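Local coordinates for putative agmatinase (Clostridium difficile, PDB 3LHL), which probably catalyses the manganese-dependent hydrolysis of agmatine to putrescine and urea, as a member of the arginase family, at residues A[18-23]-A[68-73]; A[35-40]-A[258-263]; A[91-94]-A[100-103]; A[242-247]-A[268-273]. All blocks are in the same frame, centred on the assembly; numbering follows the deposited sequence.

Contact 1 of 4, residues A[18-23]-A[68-73]. With PO4 (phosphate ion), chain F.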
loop_
_atom_site.group_PDB
_atom_site.type_symbol
_atom_site.label_atom_id
_atom_site.label_comp_id
_atom_site.label_asym_id
_atom_site.label_seq_id
_atom_site.Cartn_x
_atom_site.Cartn_y
_atom_site.Cartn_z
ATOM N N ASP A 18 2.609 -6.962 -12.729
ATOM C CA ASP A 18 3.286 -7.958 -11.897
ATOM C C ASP A 18 4.519 -8.469 -12.635
ATOM O O ASP A 18 4.955 -9.602 -12.446
ATOM C CB ASP A 18 2.361 -9.130 -11.524
ATOM C CG ASP A 18 1.693 -9.774 -12.722
ATOM O OD1 ASP A 18 2.336 -9.924 -13.782
ATOM O OD2 ASP A 18 0.514 -10.156 -12.587
ATOM N N GLY A 19 5.082 -7.593 -13.462
ATOM C CA GLY A 19 6.249 -7.924 -14.259
ATOM C C GLY A 19 7.471 -8.530 -13.587
ATOM O O GLY A 19 8.235 -9.228 -14.258
ATOM N N THR A 20 7.688 -8.284 -12.295
ATOM C CA THR A 20 8.857 -8.867 -11.641
ATOM C C THR A 20 8.516 -10.069 -10.768
ATOM O O THR A 20 9.359 -10.546 -10.010
ATOM C CB THR A 20 9.632 -7.826 -10.792
ATOM O OG1 THR A 20 8.977 -7.633 -9.536
ATOM C CG2 THR A 20 9.718 -6.490 -11.526
ATOM N N THR A 21 7.282 -10.557 -10.883
ATOM C CA THR A 21 6.834 -11.723 -10.119
ATOM C C THR A 21 6.939 -12.932 -11.041
ATOM O O THR A 21 6.309 -12.962 -12.094
ATOM C CB THR A 21 5.370 -11.573 -9.665
ATOM O OG1 THR A 21 5.208 -10.334 -8.961
ATOM C CG2 THR A 21 4.976 -12.729 -8.752
ATOM N N SER A 22 7.713 -13.934 -10.637
ATOM C CA SER A 22 7.919 -15.116 -11.471
ATOM C C SER A 22 7.005 -16.321 -11.248
ATOM O O SER A 22 6.250 -16.709 -12.144
ATOM C CB SER A 22 9.376 -15.576 -11.354
ATOM O OG SER A 22 10.268 -14.508 -11.628
ATOM N N ASN A 23 7.078 -16.924 -10.064
ATOM C CA ASN A 23 6.271 -18.107 -9.785
ATOM C C ASN A 23 4.802 -17.877 -9.463
ATOM O O ASN A 23 3.988 -18.783 -9.643
ATOM C CB ASN A 23 6.895 -18.918 -8.648
ATOM C CG ASN A 23 8.295 -19.391 -8.974
ATOM O OD1 ASN A 23 8.570 -19.825 -10.094
ATOM N ND2 ASN A 23 9.190 -19.316 -7.992
ATOM N N GLY A 68 6.272 -5.768 -21.430
ATOM C CA GLY A 68 7.610 -6.229 -21.756
ATOM C C GLY A 68 8.782 -5.470 -21.162
ATOM O O GLY A 68 9.939 -5.855 -21.358
ATOM N N SER A 69 8.510 -4.391 -20.439
ATOM C CA SER A 69 9.601 -3.633 -19.845
ATOM C C SER A 69 9.246 -3.037 -18.492
ATOM O O SER A 69 8.473 -2.082 -18.402
ATOM C CB SER A 69 10.051 -2.520 -20.796
ATOM O OG SER A 69 11.144 -1.802 -20.251
ATOM N N THR A 70 9.819 -3.611 -17.441
ATOM C CA THR A 70 9.589 -3.128 -16.087
ATOM C C THR A 70 9.990 -1.655 -16.032
ATOM O O THR A 70 9.215 -0.805 -15.599
ATOM C CB THR A 70 10.424 -3.932 -15.069
ATOM O OG1 THR A 70 9.926 -5.274 -15.005
ATOM C CG2 THR A 70 10.349 -3.305 -13.684
ATOM N N GLU A 71 11.206 -1.370 -16.487
ATOM C CA GLU A 71 11.742 -0.013 -16.516
ATOM C C GLU A 71 10.721 0.964 -17.104
ATOM O O GLU A 71 10.488 2.036 -16.556
ATOM C CB GLU A 71 13.033 -0.006 -17.348
ATOM C CG GLU A 71 13.666 1.360 -17.593
ATOM C CD GLU A 71 14.867 1.276 -18.537
ATOM O OE1 GLU A 71 14.701 0.785 -19.679
ATOM O OE2 GLU A 71 15.977 1.700 -18.139
ATOM N N GLN A 72 10.105 0.580 -18.216
ATOM C CA GLN A 72 9.116 1.423 -18.878
ATOM C C GLN A 72 7.849 1.614 -18.048
ATOM O O GLN A 72 7.283 2.709 -18.010
ATOM C CB GLN A 72 8.753 0.825 -20.238
ATOM C CG GLN A 72 7.850 1.708 -21.088
ATOM C CD GLN A 72 8.415 3.107 -21.261
ATOM O OE1 GLN A 72 9.607 3.281 -21.539
ATOM N NE2 GLN A 72 7.561 4.115 -21.100
ATOM N N VAL A 73 7.403 0.543 -17.396
ATOM C CA VAL A 73 6.203 0.588 -16.565
ATOM C C VAL A 73 6.394 1.519 -15.372
ATOM O O VAL A 73 5.504 2.298 -15.037
ATOM C CB VAL A 73 5.827 -0.820 -16.031
ATOM C CG1 VAL A 73 4.632 -0.719 -15.085
ATOM C CG2 VAL A 73 5.502 -1.753 -17.197
HETATM P P PO4 F . 8.182 -14.933 -7.187
HETATM O O1 PO4 F . 8.674 -15.001 -5.786
HETATM O O2 PO4 F . 8.424 -13.574 -7.733
HETATM O O3 PO4 F . 8.906 -15.932 -8.015
HETATM O O4 PO4 F . 6.723 -15.227 -7.213
#
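T20 turns its hydroxyl between its own backbone N and carbonyl carbon (chi1 80°), which sets methyl CG2 beside the N and lets it meet T70. In T70 the first torsion (chi1 -68°) puts OG1 beside the N and CG2 anti to it, presenting both branches to that methyl. The two side chains cross at about a right angle, with T20 CG2 3.7 Å from T70 OG1 and 3.9 Å from T70 CG2. No hydrogen bond links the segments. Threonine suits position 20 because its branches divide the work: the methyl packs on helix 70-86 while OG1 bonds to E97, which also takes OG1 of T21. A type I turn, closed by T21 N to D18 O at 3.0 Å, shapes the backbone here. S69 N-caps the helix through a weak bond from Q72 N to S69 OG (3.3 Å). Farther on, the amides S22 N and N23 N grip phosphate oxygens O2 and O3 at 3.0 and 2.9 Å; the ion probably came from the crystallisation liquor. The T20 side chain lies about 9 Å from a bound manganese, placing this surface contact near the metal site at the carboxyl end of the parallel sheet, where the arginase fold keeps its active site.

Contact 2 of 4, residues A[35-40]-A[258-263]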
loop_
_atom_site.group_PDB
_atom_site.type_symbol
_atom_site.label_atom_id
_atom_site.label_comp_id
_atom_site.label_asym_id
_atom_site.label_seq_id
_atom_site.Cartn_x
_atom_site.Cartn_y
_atom_site.Cartn_z
ATOM N N ARG A 35 -13.021 -4.104 -9.343
ATOM C CA ARG A 35 -13.954 -3.242 -10.055
ATOM C C ARG A 35 -15.346 -3.843 -10.218
ATOM O O ARG A 35 -16.348 -3.168 -9.988
ATOM C CB ARG A 35 -13.386 -2.855 -11.427
ATOM C CG ARG A 35 -14.327 -1.986 -12.252
ATOM C CD ARG A 35 -13.620 -1.318 -13.419
ATOM N NE ARG A 35 -12.489 -0.509 -12.967
ATOM C CZ ARG A 35 -11.215 -0.841 -13.158
ATOM N NH1 ARG A 35 -10.907 -1.966 -13.797
ATOM N NH2 ARG A 35 -10.250 -0.055 -12.706
ATOM N N LYS A 36 -15.415 -5.110 -10.605
ATOM C CA LYS A 36 -16.710 -5.754 -10.789
ATOM C C LYS A 36 -17.321 -6.180 -9.462
ATOM O O LYS A 36 -18.412 -6.743 -9.428
ATOM C CB LYS A 36 -16.573 -6.977 -11.698
ATOM C CG LYS A 36 -15.627 -8.047 -11.176
ATOM C CD LYS A 36 -15.725 -9.326 -12.003
ATOM C CE LYS A 36 -17.101 -9.978 -11.855
ATOM N NZ LYS A 36 -17.202 -11.316 -12.512
ATOM N N GLU A 37 -16.611 -5.905 -8.375
ATOM C CA GLU A 37 -17.056 -6.271 -7.035
ATOM C C GLU A 37 -17.480 -5.050 -6.212
ATOM O O GLU A 37 -18.522 -5.053 -5.557
ATOM C CB GLU A 37 -15.918 -7.004 -6.315
ATOM C CG GLU A 37 -16.168 -7.330 -4.848
ATOM C CD GLU A 37 -16.911 -8.640 -4.649
ATOM O OE1 GLU A 37 -16.433 -9.676 -5.165
ATOM O OE2 GLU A 37 -17.966 -8.635 -3.973
ATOM N N PHE A 38 -16.656 -4.010 -6.249
ATOM C CA PHE A 38 -16.919 -2.796 -5.496
ATOM C C PHE A 38 -18.354 -2.274 -5.658
ATOM O O PHE A 38 -18.945 -1.766 -4.704
ATOM C CB PHE A 38 -15.919 -1.711 -5.908
ATOM C CG PHE A 38 -15.737 -0.639 -4.877
ATOM C CD1 PHE A 38 -15.081 -0.916 -3.682
ATOM C CD2 PHE A 38 -16.250 0.633 -5.082
ATOM C CE1 PHE A 38 -14.943 0.064 -2.699
ATOM C CE2 PHE A 38 -16.118 1.617 -4.112
ATOM C CZ PHE A 38 -15.464 1.334 -2.916
ATOM N N TYR A 39 -18.903 -2.409 -6.864
ATOM C CA TYR A 39 -20.260 -1.953 -7.177
ATOM C C TYR A 39 -21.301 -2.228 -6.095
ATOM O O TYR A 39 -21.993 -1.316 -5.636
ATOM C CB TYR A 39 -20.765 -2.602 -8.473
ATOM C CG TYR A 39 -20.038 -2.193 -9.735
ATOM C CD1 TYR A 39 -19.961 -0.854 -10.120
ATOM C CD2 TYR A 39 -19.451 -3.152 -10.563
ATOM C CE1 TYR A 39 -19.316 -0.479 -11.303
ATOM C CE2 TYR A 39 -18.804 -2.788 -11.746
ATOM C CZ TYR A 39 -18.739 -1.451 -12.109
ATOM O OH TYR A 39 -18.092 -1.086 -13.271
ATOM N N GLY A 40 -21.408 -3.492 -5.695
ATOM C CA GLY A 40 -22.409 -3.881 -4.718
ATOM C C GLY A 40 -22.152 -3.721 -3.233
ATOM O O GLY A 40 -23.004 -4.097 -2.426
ATOM N N VAL A 258 -13.143 -14.271 -1.483
ATOM C CA VAL A 258 -13.153 -13.383 -0.321
ATOM C C VAL A 258 -12.005 -12.369 -0.266
ATOM O O VAL A 258 -12.191 -11.251 0.212
ATOM C CB VAL A 258 -13.213 -14.201 0.988
ATOM C CG1 VAL A 258 -12.956 -13.299 2.193
ATOM C CG2 VAL A 258 -14.605 -14.853 1.111
ATOM N N SER A 259 -10.830 -12.746 -0.765
ATOM C CA SER A 259 -9.684 -11.841 -0.772
ATOM C C SER A 259 -10.009 -10.540 -1.502
ATOM O O SER A 259 -9.559 -9.468 -1.110
ATOM C CB SER A 259 -8.485 -12.507 -1.448
ATOM O OG SER A 259 -8.009 -13.588 -0.673
ATOM N N THR A 260 -10.790 -10.644 -2.570
ATOM C CA THR A 260 -11.175 -9.476 -3.352
ATOM C C THR A 260 -12.106 -8.585 -2.533
ATOM O O THR A 260 -11.994 -7.358 -2.546
ATOM C CB THR A 260 -11.886 -9.912 -4.653
ATOM O OG1 THR A 260 -10.996 -10.731 -5.423
ATOM C CG2 THR A 260 -12.305 -8.694 -5.486
ATOM N N VAL A 261 -13.025 -9.219 -1.814
ATOM C CA VAL A 261 -13.976 -8.496 -0.991
ATOM C C VAL A 261 -13.217 -7.751 0.098
ATOM O O VAL A 261 -13.517 -6.603 0.406
ATOM C CB VAL A 261 -14.993 -9.469 -0.352
ATOM C CG1 VAL A 261 -15.977 -8.704 0.515
ATOM C CG2 VAL A 261 -15.727 -10.233 -1.446
ATOM N N ILE A 262 -12.225 -8.416 0.678
ATOM C CA ILE A 262 -11.416 -7.809 1.727
ATOM C C ILE A 262 -10.695 -6.572 1.190
ATOM O O ILE A 262 -10.657 -5.532 1.848
ATOM C CB ILE A 262 -10.372 -8.812 2.264
ATOM C CG1 ILE A 262 -11.093 -10.003 2.912
ATOM C CG2 ILE A 262 -9.434 -8.118 3.235
ATOM C CD1 ILE A 262 -10.168 -11.078 3.474
ATOM N N ALA A 263 -10.128 -6.689 -0.008
ATOM C CA ALA A 263 -9.411 -5.573 -0.619
ATOM C C ALA A 263 -10.373 -4.410 -0.874
ATOM O O ALA A 263 -10.021 -3.242 -0.699
ATOM C CB ALA A 263 -8.765 -6.020 -1.937
#
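Helix-on-helix packing in the outer layer of the arginase-family alpha/beta fold brings E37, on helix 30-38, against T260 and V261 in the first turns of helix 258-278. The contact is small, 123 Å² counting both sides, and E37 alone carries it from its helix. Its CG lies anti to the backbone N (chi1 174°), and the chain then bends at chi2 (86°), bringing the carboxylate over V261 CG2, with the side chains crossing at a slant. The aliphatic part of the side chain packs on the threonine: T260 CG2 sits 4.1 Å from both E37 CB and E37 CG. Glutamate fits a place that is only partly exposed, since its methylenes can pack on T260 while its carboxylate lies by V261, itself partly exposed. Threonine suits the buried side, turning its methyl to E37 and its hydroxyl to S33, with which it makes a weak hydrogen bond. M34 packs on T260 and A263, and F38 on C264, which widens the same interface. No hydrogen bond or salt bridge crosses between the segments. V261, whose CG2 lies beside its backbone N, lays that methyl against the whole carboxylate group, 3.8 Å from E37 CD and 3.7 Å from E37 OE2.

Contact 3 of 4, residues A[91-94]-A[100-103]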
loop_
_atom_site.group_PDB
_atom_site.type_symbol
_atom_site.label_atom_id
_atom_site.label_comp_id
_atom_site.label_asym_id
_atom_site.label_seq_id
_atom_site.Cartn_x
_atom_site.Cartn_y
_atom_site.Cartn_z
ATOM N N PRO A 91 -2.592 10.770 -4.363
ATOM C CA PRO A 91 -2.661 9.616 -5.255
ATOM C C PRO A 91 -2.919 8.363 -4.422
ATOM O O PRO A 91 -2.249 8.131 -3.416
ATOM C CB PRO A 91 -1.280 9.599 -5.911
ATOM C CG PRO A 91 -0.389 10.102 -4.811
ATOM C CD PRO A 91 -1.202 11.247 -4.219
ATOM N N PHE A 92 -3.914 7.581 -4.826
ATOM C CA PHE A 92 -4.239 6.343 -4.141
ATOM C C PHE A 92 -4.163 5.253 -5.204
ATOM O O PHE A 92 -5.063 5.098 -6.025
ATOM C CB PHE A 92 -5.640 6.418 -3.536
ATOM C CG PHE A 92 -5.945 5.311 -2.566
ATOM C CD1 PHE A 92 -7.041 5.404 -1.717
ATOM C CD2 PHE A 92 -5.150 4.172 -2.506
ATOM C CE1 PHE A 92 -7.344 4.380 -0.821
ATOM C CE2 PHE A 92 -5.446 3.137 -1.610
ATOM C CZ PHE A 92 -6.545 3.245 -0.770
HETATM N N MSE A 93 -3.064 4.508 -5.181
HETATM C CA MSE A 93 -2.813 3.452 -6.145
HETATM C C MSE A 93 -3.238 2.063 -5.660
HETATM O O MSE A 93 -2.977 1.672 -4.516
HETATM C CB MSE A 93 -1.321 3.468 -6.500
HETATM C CG MSE A 93 -0.879 2.484 -7.568
HETATM SE SE MSE A 93 0.984 2.798 -8.092
HETATM C CE MSE A 93 1.821 2.525 -6.360
ATOM N N ILE A 94 -3.922 1.340 -6.543
ATOM C CA ILE A 94 -4.382 -0.020 -6.279
ATOM C C ILE A 94 -3.565 -0.831 -7.261
ATOM O O ILE A 94 -3.969 -1.028 -8.407
ATOM C CB ILE A 94 -5.856 -0.224 -6.648
ATOM C CG1 ILE A 94 -6.738 0.796 -5.925
ATOM C CG2 ILE A 94 -6.267 -1.647 -6.316
ATOM C CD1 ILE A 94 -6.610 0.772 -4.423
ATOM N N VAL A 100 5.334 -1.364 -7.751
ATOM C CA VAL A 100 4.656 -0.157 -8.234
ATOM C C VAL A 100 4.759 0.995 -7.236
ATOM O O VAL A 100 4.613 2.160 -7.600
ATOM C CB VAL A 100 3.143 -0.400 -8.532
ATOM C CG1 VAL A 100 2.979 -1.532 -9.537
ATOM C CG2 VAL A 100 2.390 -0.691 -7.249
ATOM N N THR A 101 5.005 0.655 -5.976
ATOM C CA THR A 101 5.137 1.644 -4.920
ATOM C C THR A 101 6.387 2.527 -5.068
ATOM O O THR A 101 6.374 3.694 -4.674
ATOM C CB THR A 101 5.174 0.945 -3.540
ATOM O OG1 THR A 101 3.898 0.346 -3.280
ATOM C CG2 THR A 101 5.505 1.937 -2.431
ATOM N N LEU A 102 7.456 1.981 -5.644
ATOM C CA LEU A 102 8.695 2.745 -5.788
ATOM C C LEU A 102 8.525 4.035 -6.591
ATOM O O LEU A 102 8.805 5.120 -6.082
ATOM C CB LEU A 102 9.799 1.866 -6.394
ATOM C CG LEU A 102 11.171 2.496 -6.669
ATOM C CD1 LEU A 102 11.682 3.262 -5.440
ATOM C CD2 LEU A 102 12.147 1.390 -7.056
ATOM N N PRO A 103 8.066 3.939 -7.852
ATOM C CA PRO A 103 7.890 5.162 -8.644
ATOM C C PRO A 103 6.841 6.099 -8.053
ATOM O O PRO A 103 6.983 7.319 -8.119
ATOM C CB PRO A 103 7.492 4.632 -10.023
ATOM C CG PRO A 103 6.842 3.317 -9.722
ATOM C CD PRO A 103 7.752 2.746 -8.657
#
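V100 meets the end of the M93 side chain in the segment that leads from strand 90-95 to helix 101-111. M93, a selenomethionine in this crystal, leaves the strand almost fully extended, with CG anti to the backbone N (chi1 -176°), and bends only at its last torsion (chi3 60°), which swings the terminal methyl CE against V100. One methyl of V100, CG2, lies between its own N and carbonyl carbon and points at that group: CE to CG2 is 3.4 Å, closer than usual for two carbons, while the selenium SE stays 3.9 Å from V100 CG2. The carbonyl is approached tightly as well, V100 O lying 3.1 Å from M93 CE. A branched, compact valine suits this narrow place, which V15, I77 and V247 also help to fill, and the long unbranched chain of M93 suits the strand position because it can span the gap between sheet and helix. Next comes T101, whose backbone N is 3.7 Å from M93 CE. Its hydroxyl is engaged away from 91-94, hydrogen-bonded to D245 on the neighbouring strand and weakly to T200, and its side chain is about 3 Å from that of the manganese ligand H98. Across the contact there is no hydrogen bond, so dispersion carries it. The chemistry is consistent with close, mainly apolar packing beside the loop that carries H98.

Contact 4 of 4, residues A[242-247]-A[268-273]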
loop_
_atom_site.group_PDB
_atom_site.type_symbol
_atom_site.label_atom_id
_atom_site.label_comp_id
_atom_site.label_asym_id
_atom_site.label_seq_id
_atom_site.Cartn_x
_atom_site.Cartn_y
_atom_site.Cartn_z
ATOM N N VAL A 242 -0.161 11.851 2.272
ATOM C CA VAL A 242 -0.066 12.552 0.996
ATOM C C VAL A 242 0.054 11.596 -0.182
ATOM O O VAL A 242 0.159 12.020 -1.335
ATOM C CB VAL A 242 1.140 13.514 0.996
ATOM C CG1 VAL A 242 0.898 14.636 1.992
ATOM C CG2 VAL A 242 2.418 12.752 1.354
ATOM N N GLY A 243 0.030 10.303 0.125
ATOM C CA GLY A 243 0.129 9.275 -0.890
ATOM C C GLY A 243 -0.217 7.942 -0.256
ATOM O O GLY A 243 0.116 7.703 0.909
ATOM N N CYS A 244 -0.876 7.065 -1.006
ATOM C CA CYS A 244 -1.266 5.771 -0.463
ATOM C C CYS A 244 -1.434 4.694 -1.530
ATOM O O CYS A 244 -1.648 4.992 -2.709
ATOM C CB CYS A 244 -2.579 5.930 0.319
ATOM S SG CYS A 244 -3.221 4.419 1.089
ATOM N N ASP A 245 -1.327 3.436 -1.107
ATOM C CA ASP A 245 -1.520 2.312 -2.009
ATOM C C ASP A 245 -1.731 0.994 -1.261
ATOM O O ASP A 245 -1.334 0.849 -0.103
ATOM C CB ASP A 245 -0.332 2.175 -2.980
ATOM C CG ASP A 245 0.953 1.693 -2.300
ATOM O OD1 ASP A 245 0.904 0.691 -1.547
ATOM O OD2 ASP A 245 2.017 2.311 -2.535
ATOM N N ILE A 246 -2.402 0.056 -1.921
ATOM C CA ILE A 246 -2.623 -1.278 -1.372
ATOM C C ILE A 246 -2.135 -2.173 -2.507
ATOM O O ILE A 246 -2.411 -1.903 -3.677
ATOM C CB ILE A 246 -4.117 -1.568 -1.059
ATOM C CG1 ILE A 246 -4.971 -1.411 -2.319
ATOM C CG2 ILE A 246 -4.606 -0.643 0.052
ATOM C CD1 ILE A 246 -6.452 -1.718 -2.097
ATOM N N VAL A 247 -1.406 -3.230 -2.180
ATOM C CA VAL A 247 -0.864 -4.075 -3.229
ATOM C C VAL A 247 -0.844 -5.558 -2.905
ATOM O O VAL A 247 -1.141 -5.967 -1.791
ATOM C CB VAL A 247 0.598 -3.643 -3.555
ATOM C CG1 VAL A 247 0.630 -2.189 -4.032
ATOM C CG2 VAL A 247 1.465 -3.793 -2.309
ATOM N N ARG A 268 -12.249 0.977 0.661
ATOM C CA ARG A 268 -13.270 1.908 1.134
ATOM C C ARG A 268 -12.873 2.643 2.409
ATOM O O ARG A 268 -12.906 3.874 2.453
ATOM C CB ARG A 268 -14.595 1.191 1.382
ATOM C CG ARG A 268 -15.715 2.149 1.774
ATOM C CD ARG A 268 -16.958 1.404 2.200
ATOM N NE ARG A 268 -16.756 0.716 3.470
ATOM C CZ ARG A 268 -17.565 -0.220 3.953
ATOM N NH1 ARG A 268 -18.638 -0.593 3.269
ATOM N NH2 ARG A 268 -17.303 -0.780 5.124
ATOM N N GLU A 269 -12.497 1.892 3.442
ATOM C CA GLU A 269 -12.124 2.501 4.716
ATOM C C GLU A 269 -10.983 3.505 4.555
ATOM O O GLU A 269 -11.000 4.574 5.170
ATOM C CB GLU A 269 -11.734 1.422 5.736
ATOM C CG GLU A 269 -12.723 0.260 5.836
ATOM C CD GLU A 269 -14.132 0.691 6.232
ATOM O OE1 GLU A 269 -14.524 0.478 7.403
ATOM O OE2 GLU A 269 -14.849 1.244 5.372
ATOM N N LEU A 270 -9.995 3.166 3.732
ATOM C CA LEU A 270 -8.868 4.064 3.517
ATOM C C LEU A 270 -9.296 5.342 2.812
ATOM O O LEU A 270 -8.841 6.422 3.169
ATOM C CB LEU A 270 -7.766 3.364 2.719
ATOM C CG LEU A 270 -6.949 2.345 3.525
ATOM C CD1 LEU A 270 -5.962 1.639 2.618
ATOM C CD2 LEU A 270 -6.216 3.062 4.655
ATOM N N CYS A 271 -10.166 5.225 1.813
ATOM C CA CYS A 271 -10.645 6.406 1.106
ATOM C C CYS A 271 -11.375 7.291 2.107
ATOM O O CYS A 271 -11.169 8.502 2.151
ATOM C CB CYS A 271 -11.600 6.019 -0.028
ATOM S SG CYS A 271 -10.800 5.352 -1.510
ATOM N N LEU A 272 -12.233 6.678 2.915
ATOM C CA LEU A 272 -12.984 7.423 3.913
ATOM C C LEU A 272 -12.037 8.168 4.851
ATOM O O LEU A 272 -12.140 9.381 5.028
ATOM C CB LEU A 272 -13.881 6.470 4.705
ATOM C CG LEU A 272 -15.051 5.902 3.896
ATOM C CD1 LEU A 272 -15.785 4.842 4.699
ATOM C CD2 LEU A 272 -15.992 7.037 3.510
ATOM N N ILE A 273 -11.101 7.432 5.434
ATOM C CA ILE A 273 -10.130 8.002 6.355
ATOM C C ILE A 273 -9.365 9.189 5.771
ATOM O O ILE A 273 -9.264 10.240 6.400
ATOM C CB ILE A 273 -9.142 6.899 6.823
ATOM C CG1 ILE A 273 -9.495 6.492 8.248
ATOM C CG2 ILE A 273 -7.697 7.360 6.718
ATOM C CD1 ILE A 273 -10.923 6.061 8.401
#
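L270 reaches from helix 258-278 to strand 240-247 with a single methyl, CD1, and the fit is uneven. The closer half is I246: its CG2 lies 3.7 Å from L270 CD1, the two side chains running alongside each other in opposite directions. The slacker half is C244, whose SG is 4.2 Å from that same methyl. Leucine serves here because its extended second torsion (chi2 176°) carries CD1 straight away from the helix, deep enough to touch two residues that sit on one face of the strand, two places apart. In I246 the first torsion (chi1 58°) sends CG1 between the backbone N and the carbonyl carbon, and CG2, beside the N, is the branch that meets L270 CD1. The small thiol of C244 suits a position already packed by F92 and L199. Here the helix covers one face of the central parallel sheet of the three-layer alpha/beta/alpha sandwich of the arginase fold. On the other face, D245 points away from the helix and is hydrogen-bonded to T200 and Y198. R268 and E269, which lie off the strand, are polar yet buried. They form a salt bridge, R268 NE to E269 OE2 at 2.7 Å, with the oxygen nearly in the guanidinium plane but approached from 38° above the carboxylate plane. E269 OE1 pairs with S45, and R268 NH1 with the backbone O of E42.

Overall arrangement
Contacts 3 and 4 share the middle of the parallel sheet, where strands 90-95 and 240-247 are neighbours; their centres lie 11 Å apart, and M93 N approaches C244 O to 2.9 Å in a probable hydrogen bond. Contacts 2 and 4 both draw on helix 258-278, with centres 15 Å apart, and touch through F38 CE1 and R268 CB at 4.2 Å. Contact 1 touches none of the others; its centre is 15 Å from that of contact 3, with nearest atoms about 6 Å apart, and helix 70-86 is followed in the chain by strand 90-95. The manganese cluster lies near contacts 1 and 3, about 8 Å from the T101 side chain, whereas contact 2 is remote from it.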